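Local coordinates for N-acetylglucosamine-6-phosphate deacetylase (Mycobacterium smegmatis, PDB 6FV4), which probably removes the acetyl group from N-acetylglucosamine-6-phosphate in carbohydrate metabolism, as a metal-dependent hydrolase of the NagA family, at residues E253-D257 and G258-A262; M285-T288 and G289-D292; A309-G313 and T314-A318. The protein carries 1 engineered substitution. One frame throughout, in Å; residues are numbered along the deposited sequence. Where two conformers were deposited one is given.

Contact 1 (E253-D257 and G258-A262)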
loop_
_atom_site.group_PDB
_atom_site.type_symbol
_atom_site.label_atom_id
_atom_site.label_comp_id
_atom_site.label_asym_id
_atom_site.label_seq_id
_atom_site.Cartn_x
_atom_site.Cartn_y
_atom_site.Cartn_z
ATOM N N GLU B 253 -8.239 -6.194 -9.197
ATOM C CA GLU B 253 -9.568 -5.630 -9.373
ATOM C C GLU B 253 -9.944 -4.866 -8.122
ATOM O O GLU B 253 -9.611 -5.267 -7.006
ATOM C CB GLU B 253 -10.629 -6.726 -9.592
ATOM C CG GLU B 253 -10.519 -7.551 -10.865
ATOM C CD GLU B 253 -11.601 -8.632 -10.932
ATOM O OE1 GLU B 253 -12.392 -8.771 -9.949
ATOM O OE2 GLU B 253 -11.668 -9.352 -11.962
ATOM N N MET B 254 -10.664 -3.768 -8.302
ATOM C CA MET B 254 -11.245 -3.112 -7.147
ATOM C C MET B 254 -12.628 -2.611 -7.525
ATOM O O MET B 254 -12.816 -2.033 -8.600
ATOM C CB MET B 254 -10.336 -1.953 -6.641
ATOM C CG MET B 254 -10.825 -1.327 -5.369
ATOM S SD MET B 254 -9.561 -0.359 -4.493
ATOM C CE MET B 254 -8.256 -1.567 -4.255
ATOM N N ILE B 255 -13.599 -2.842 -6.642
ATOM C CA ILE B 255 -14.933 -2.267 -6.798
ATOM C C ILE B 255 -14.905 -0.899 -6.119
ATOM O O ILE B 255 -14.945 -0.804 -4.889
ATOM C CB ILE B 255 -16.025 -3.151 -6.194
ATOM C CG1 ILE B 255 -15.991 -4.557 -6.791
ATOM C CG2 ILE B 255 -17.383 -2.507 -6.427
ATOM C CD1 ILE B 255 -16.750 -5.588 -5.952
ATOM N N VAL B 256 -14.868 0.162 -6.921
ATOM C CA VAL B 256 -14.874 1.523 -6.389
ATOM C C VAL B 256 -16.252 2.135 -6.606
ATOM O O VAL B 256 -16.432 3.027 -7.443
ATOM C CB VAL B 256 -13.762 2.360 -7.038
ATOM C CG1 VAL B 256 -13.552 3.660 -6.284
ATOM C CG2 VAL B 256 -12.467 1.553 -7.033
ATOM N N ASP B 257 -17.245 1.621 -5.881
ATOM C CA ASP B 257 -18.567 2.225 -5.842
ATOM C C ASP B 257 -18.788 3.061 -4.586
ATOM O O ASP B 257 -19.881 3.594 -4.402
ATOM C CB ASP B 257 -19.659 1.144 -5.961
ATOM C CG ASP B 257 -19.605 0.124 -4.830
ATOM O OD1 ASP B 257 -18.681 0.219 -3.997
ATOM O OD2 ASP B 257 -20.490 -0.769 -4.777
ATOM N N GLY B 258 -17.773 3.201 -3.732
ATOM C CA GLY B 258 -17.910 3.908 -2.475
ATOM C C GLY B 258 -18.361 3.049 -1.312
ATOM O O GLY B 258 -18.299 3.509 -0.164
ATOM N N VAL B 259 -18.788 1.813 -1.571
ATOM C CA VAL B 259 -19.376 0.944 -0.561
ATOM C C VAL B 259 -18.483 -0.252 -0.258
ATOM O O VAL B 259 -18.377 -0.681 0.892
ATOM C CB VAL B 259 -20.779 0.476 -1.013
ATOM C CG1 VAL B 259 -21.327 -0.602 -0.085
ATOM C CG2 VAL B 259 -21.734 1.653 -1.082
ATOM N N HIS B 260 -17.853 -0.819 -1.274
ATOM C CA HIS B 260 -17.132 -2.066 -1.067
ATOM C C HIS B 260 -15.773 -1.843 -0.422
ATOM O O HIS B 260 -15.320 -2.688 0.359
ATOM C CB HIS B 260 -16.999 -2.805 -2.401
ATOM C CG HIS B 260 -18.235 -3.550 -2.777
ATOM N ND1 HIS B 260 -19.346 -2.928 -3.307
ATOM C CD2 HIS B 260 -18.558 -4.858 -2.656
ATOM C CE1 HIS B 260 -20.297 -3.823 -3.502
ATOM N NE2 HIS B 260 -19.843 -5.002 -3.119
ATOM N N VAL B 261 -15.105 -0.735 -0.746
ATOM C CA VAL B 261 -13.843 -0.369 -0.115
ATOM C C VAL B 261 -13.864 1.138 0.095
ATOM O O VAL B 261 -14.450 1.881 -0.701
ATOM C CB VAL B 261 -12.599 -0.794 -0.963
ATOM C CG1 VAL B 261 -12.579 -2.292 -1.221
ATOM C CG2 VAL B 261 -12.548 -0.054 -2.292
ATOM N N ALA B 262 -13.217 1.595 1.172
ATOM C CA ALA B 262 -13.146 3.027 1.421
ATOM C C ALA B 262 -12.362 3.711 0.300
ATOM O O ALA B 262 -11.407 3.132 -0.225
ATOM C CB ALA B 262 -12.482 3.307 2.774
HETATM O O HOH W 1 -15.576 0.904 -2.915
#
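The His260 imidazole has Ile255 CD1 over one face, 4.1 Å from the ring centroid in a CH-pi contact, while the Asp257 carboxylate meets its edge. Imidazole and carboxylate planes stand 35° apart. His260 ND1 donates to Asp257 OD2 at 2.9 Å, meeting it on the syn side with the oxygen near the ring plane, which fixes the ring's rotation. Asp257 OD1 takes two backbone donors: His260 N at 3.0 Å through the syn lone pair, and Val259 N from above the carboxylate plane. Aspartate suits the place because its short side chain, with CG between its own N and carbonyl carbon (chi1 60°), turns the carboxylate onward along the chain, forming an Asx turn to Val259. Gly258 has a positive phi (89°), easily taken by glycine. A water that accepts from Val261 N lies 2.7 Å from Ile255 O, linking strand end and loop. Met254 SD packs on Val261 CG2 at 3.7 Å. His260, a predicted substrate-binding residue, accepts through its carbonyl from Asn228 and from Arg235 of the second subunit. Strand 251-255, between strands 222-223 and 278-281 in the (beta/alpha)8-type barrel usual in this superfamily, leads through this turn to helix 263-273, whose Tyr266 covers Met254.

Contact 2 (M285-T288 and G289-D292)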
loop_
_atom_site.group_PDB
_atom_site.type_symbol
_atom_site.label_atom_id
_atom_site.label_comp_id
_atom_site.label_asym_id
_atom_site.label_seq_id
_atom_site.Cartn_x
_atom_site.Cartn_y
_atom_site.Cartn_z
ATOM N N MET B 285 -24.743 -6.511 -10.096
ATOM C CA MET B 285 -25.748 -7.565 -10.081
ATOM C C MET B 285 -26.976 -7.124 -10.870
ATOM O O MET B 285 -27.059 -6.000 -11.375
ATOM C CB MET B 285 -26.108 -7.990 -8.650
ATOM C CG MET B 285 -26.531 -6.892 -7.703
ATOM S SD MET B 285 -28.279 -6.479 -7.737
ATOM C CE MET B 285 -29.051 -8.084 -7.524
ATOM N N ALA B 286 -27.922 -8.063 -11.028
ATOM C CA ALA B 286 -29.000 -7.889 -11.993
ATOM C C ALA B 286 -29.879 -6.678 -11.727
ATOM O O ALA B 286 -30.523 -6.197 -12.662
ATOM C CB ALA B 286 -29.868 -9.156 -12.058
ATOM N N ALA B 287 -29.910 -6.143 -10.502
ATOM C CA ALA B 287 -30.749 -4.975 -10.248
ATOM C C ALA B 287 -30.101 -3.665 -10.675
ATOM O O ALA B 287 -30.758 -2.623 -10.611
ATOM C CB ALA B 287 -31.121 -4.888 -8.768
ATOM N N THR B 288 -28.840 -3.693 -11.099
ATOM C CA THR B 288 -28.160 -2.483 -11.544
ATOM C C THR B 288 -28.957 -1.760 -12.621
ATOM O O THR B 288 -29.380 -2.363 -13.611
ATOM C CB THR B 288 -26.773 -2.847 -12.075
ATOM O OG1 THR B 288 -26.058 -3.561 -11.057
ATOM C CG2 THR B 288 -25.993 -1.583 -12.464
ATOM N N GLY B 289 -29.163 -0.458 -12.417
ATOM C CA GLY B 289 -29.833 0.386 -13.389
ATOM C C GLY B 289 -31.345 0.350 -13.363
ATOM O O GLY B 289 -31.979 0.993 -14.213
ATOM N N MET B 290 -31.951 -0.374 -12.432
ATOM C CA MET B 290 -33.403 -0.448 -12.365
ATOM C C MET B 290 -33.950 0.633 -11.446
ATOM O O MET B 290 -33.306 1.034 -10.475
ATOM C CB MET B 290 -33.858 -1.819 -11.869
ATOM C CG MET B 290 -33.380 -2.957 -12.747
ATOM S SD MET B 290 -34.031 -4.510 -12.139
ATOM C CE MET B 290 -35.601 -4.520 -12.998
ATOM N N SER B 291 -35.152 1.099 -11.769
ATOM C CA SER B 291 -35.849 2.061 -10.935
ATOM C C SER B 291 -36.221 1.433 -9.599
ATOM O O SER B 291 -36.205 0.209 -9.425
ATOM C CB SER B 291 -37.118 2.558 -11.633
ATOM O OG SER B 291 -36.836 3.058 -12.927
ATOM N N ASP B 292 -36.574 2.298 -8.649
ATOM C CA ASP B 292 -37.040 1.827 -7.355
ATOM C C ASP B 292 -38.242 0.908 -7.530
ATOM O O ASP B 292 -39.111 1.143 -8.374
ATOM C CB ASP B 292 -37.393 3.013 -6.453
ATOM C CG ASP B 292 -36.177 3.605 -5.770
ATOM O OD1 ASP B 292 -35.052 3.369 -6.253
ATOM O OD2 ASP B 292 -36.342 4.297 -4.739
#
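Met290 reaches back over the peptide of Ala287, its CB and CG each 3.4 Å from Ala287 O and its sulfur lying 4.5 Å from Ala287 CB. Because CG is anti to its own carbonyl carbon (chi1 -59°) and the chain runs straight on to SD, the thioether comes alongside the preceding turn, with Met290 SD 3.8 Å from Ala287 CA. A long, flexible methionine can follow this backbone, whereas the small methyl of Ala287 fits between that thioether and Ala309. Two overlapping beta turns build the loop. The first, type I, runs from Met285 to Thr288; the second, type II, runs from Ala287 to Met290 and is closed by Met290 N donating to Ala287 O at 3.1 Å. Gly289 occupies the third position of the type II turn with phi 82°, a conformation that glycine adopts readily. Thr288 uses its OG1, beside its own N, to donate to Met285 O at 2.7 Å. The same carbonyl also accepts from Thr288 N, so one oxygen is gripped by two donors of a single residue. Leu297 of strand 293-297 packs against both Ala287 and Met290, and Leu95 and His96 of helix 86-98 meet Thr288.

Contact 3 (A309-G313 and T314-A318)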
loop_
_atom_site.group_PDB
_atom_site.type_symbol
_atom_site.label_atom_id
_atom_site.label_comp_id
_atom_site.label_asym_id
_atom_site.label_seq_id
_atom_site.Cartn_x
_atom_site.Cartn_y
_atom_site.Cartn_z
ATOM N N ALA B 309 -29.878 -2.126 -3.881
ATOM C CA ALA B 309 -30.649 -3.360 -3.969
ATOM C C ALA B 309 -30.542 -4.149 -2.665
ATOM O O ALA B 309 -29.441 -4.342 -2.141
ATOM C CB ALA B 309 -30.159 -4.210 -5.146
ATOM N N ARG B 310 -31.689 -4.600 -2.143
ATOM C CA ARG B 310 -31.731 -5.457 -0.965
ATOM C C ARG B 310 -32.701 -6.600 -1.217
ATOM O O ARG B 310 -33.670 -6.463 -1.975
ATOM C CB ARG B 310 -32.160 -4.695 0.299
ATOM C CG ARG B 310 -31.127 -3.716 0.833
ATOM C CD ARG B 310 -31.730 -2.842 1.915
ATOM N NE ARG B 310 -30.744 -1.943 2.510
ATOM C CZ ARG B 310 -30.505 -0.707 2.084
ATOM N NH1 ARG B 310 -31.184 -0.207 1.058
ATOM N NH2 ARG B 310 -29.586 0.030 2.688
ATOM N N VAL B 311 -32.444 -7.741 -0.587
ATOM C CA VAL B 311 -33.412 -8.825 -0.692
ATOM C C VAL B 311 -34.662 -8.415 0.079
ATOM O O VAL B 311 -34.577 -7.874 1.189
ATOM C CB VAL B 311 -32.814 -10.155 -0.207
ATOM C CG1 VAL B 311 -31.559 -10.486 -1.003
ATOM C CG2 VAL B 311 -32.497 -10.119 1.263
ATOM N N ALA B 312 -35.826 -8.593 -0.545
ATOM C CA ALA B 312 -37.057 -8.051 0.018
ATOM C C ALA B 312 -37.333 -8.657 1.388
ATOM O O ALA B 312 -37.109 -9.847 1.619
ATOM C CB ALA B 312 -38.235 -8.302 -0.925
ATOM N N GLY B 313 -37.808 -7.820 2.308
ATOM C CA GLY B 313 -38.034 -8.234 3.671
ATOM C C GLY B 313 -36.825 -8.140 4.577
ATOM O O GLY B 313 -36.974 -8.319 5.793
ATOM N N THR B 314 -35.638 -7.856 4.033
ATOM C CA THR B 314 -34.412 -7.817 4.818
ATOM C C THR B 314 -33.689 -6.496 4.591
ATOM O O THR B 314 -33.991 -5.759 3.649
ATOM C CB THR B 314 -33.489 -8.986 4.455
ATOM O OG1 THR B 314 -34.282 -10.144 4.143
ATOM C CG2 THR B 314 -32.545 -9.311 5.611
ATOM N N ASP B 315 -32.738 -6.197 5.484
ATOM C CA ASP B 315 -31.839 -5.054 5.343
ATOM C C ASP B 315 -30.568 -5.402 4.580
ATOM O O ASP B 315 -29.692 -4.541 4.438
ATOM C CB ASP B 315 -31.430 -4.498 6.715
ATOM C CG ASP B 315 -32.591 -4.348 7.672
ATOM O OD1 ASP B 315 -32.339 -4.166 8.888
ATOM O OD2 ASP B 315 -33.752 -4.409 7.223
ATOM N N THR B 316 -30.444 -6.637 4.100
ATOM C CA THR B 316 -29.174 -7.131 3.592
ATOM C C THR B 316 -28.974 -6.713 2.139
ATOM O O THR B 316 -29.808 -7.007 1.271
ATOM C CB THR B 316 -29.110 -8.652 3.724
ATOM O OG1 THR B 316 -30.342 -9.216 3.276
ATOM C CG2 THR B 316 -28.878 -9.053 5.174
ATOM N N ILE B 317 -27.861 -6.030 1.883
ATOM C CA ILE B 317 -27.544 -5.542 0.547
ATOM C C ILE B 317 -27.183 -6.719 -0.355
ATOM O O ILE B 317 -26.377 -7.583 0.012
ATOM C CB ILE B 317 -26.410 -4.509 0.629
ATOM C CG1 ILE B 317 -26.854 -3.343 1.510
ATOM C CG2 ILE B 317 -26.004 -4.026 -0.755
ATOM C CD1 ILE B 317 -25.921 -2.157 1.497
ATOM N N ALA B 318 -27.784 -6.760 -1.545
ATOM C CA ALA B 318 -27.651 -7.895 -2.447
ATOM C C ALA B 318 -26.494 -7.746 -3.438
ATOM O O ALA B 318 -26.472 -8.452 -4.455
ATOM C CB ALA B 318 -28.958 -8.118 -3.210
#
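Ala309 O takes the N-H of Ala318 N at 3.0 Å in a nearly straight bond (172°), the donor approaching from above the carbonyl plane, and Val311 N gives a weaker backbone bond to Thr316 O. Between them Arg310 and Ile317 form a single beta bridge, with Arg310 CA also making a CA-H...O contact to Thr316 O. At the far end Thr314 N donates to Val311 O at 3.0 Å, closing a type II turn; Gly313 has the positive phi (86°) that the third place of such a turn needs and glycine takes easily. Among polar side-chain contacts, Arg310 NE makes a weak 3.4 Å bond to Asp315 O, which lies at the edge of the guanidinium and near its plane. The arginine chain, extended from CG to NE, runs alongside the backbone carbonyls of Thr316 and Asp315, so a long residue suits this spot. Van der Waals packing centres on Val311. Val311 CG2 meets Thr316 OG1 at 3.1 Å, a tight approach, and Thr314 OG1, while Val311 CG1 lies 4.2 Å from Ala318 CB; the two branches serve the threonines and the alanine. Ile317 and Ala318 belong to a predicted substrate-binding site. Strand 308-311 is an outer strand of a three-stranded antiparallel sheet, pairing with strand 300-305, whose Ile302 packs on Ala309, Val311 and Ala318; the loop then leads on to helix 324-334.

Contact 2 is largely buried, contact 1 partly so, and contact 3 lies at the surface. Contact 1 holds the end of strand 251-255, which runs parallel to strand 278-281, and it alone reaches the second subunit; contact 2 precedes strand 293-297 of the three-stranded antiparallel sheet, and contact 3 holds the end of strand 308-311 and the loop after it. Contacts 2 and 3 touch, with Ala287 CB 3.8 Å from Ala309 CB, whereas contact 1 stays about 5 Å from contact 3 at the nearest atoms. Their chemistry differs accordingly: a carboxylate organises contact 1, two beta turns and a methionine laid along them make contact 2, and backbone bonds dominate contact 3. Predicted substrate-binding residues lie in contacts 1 and 3.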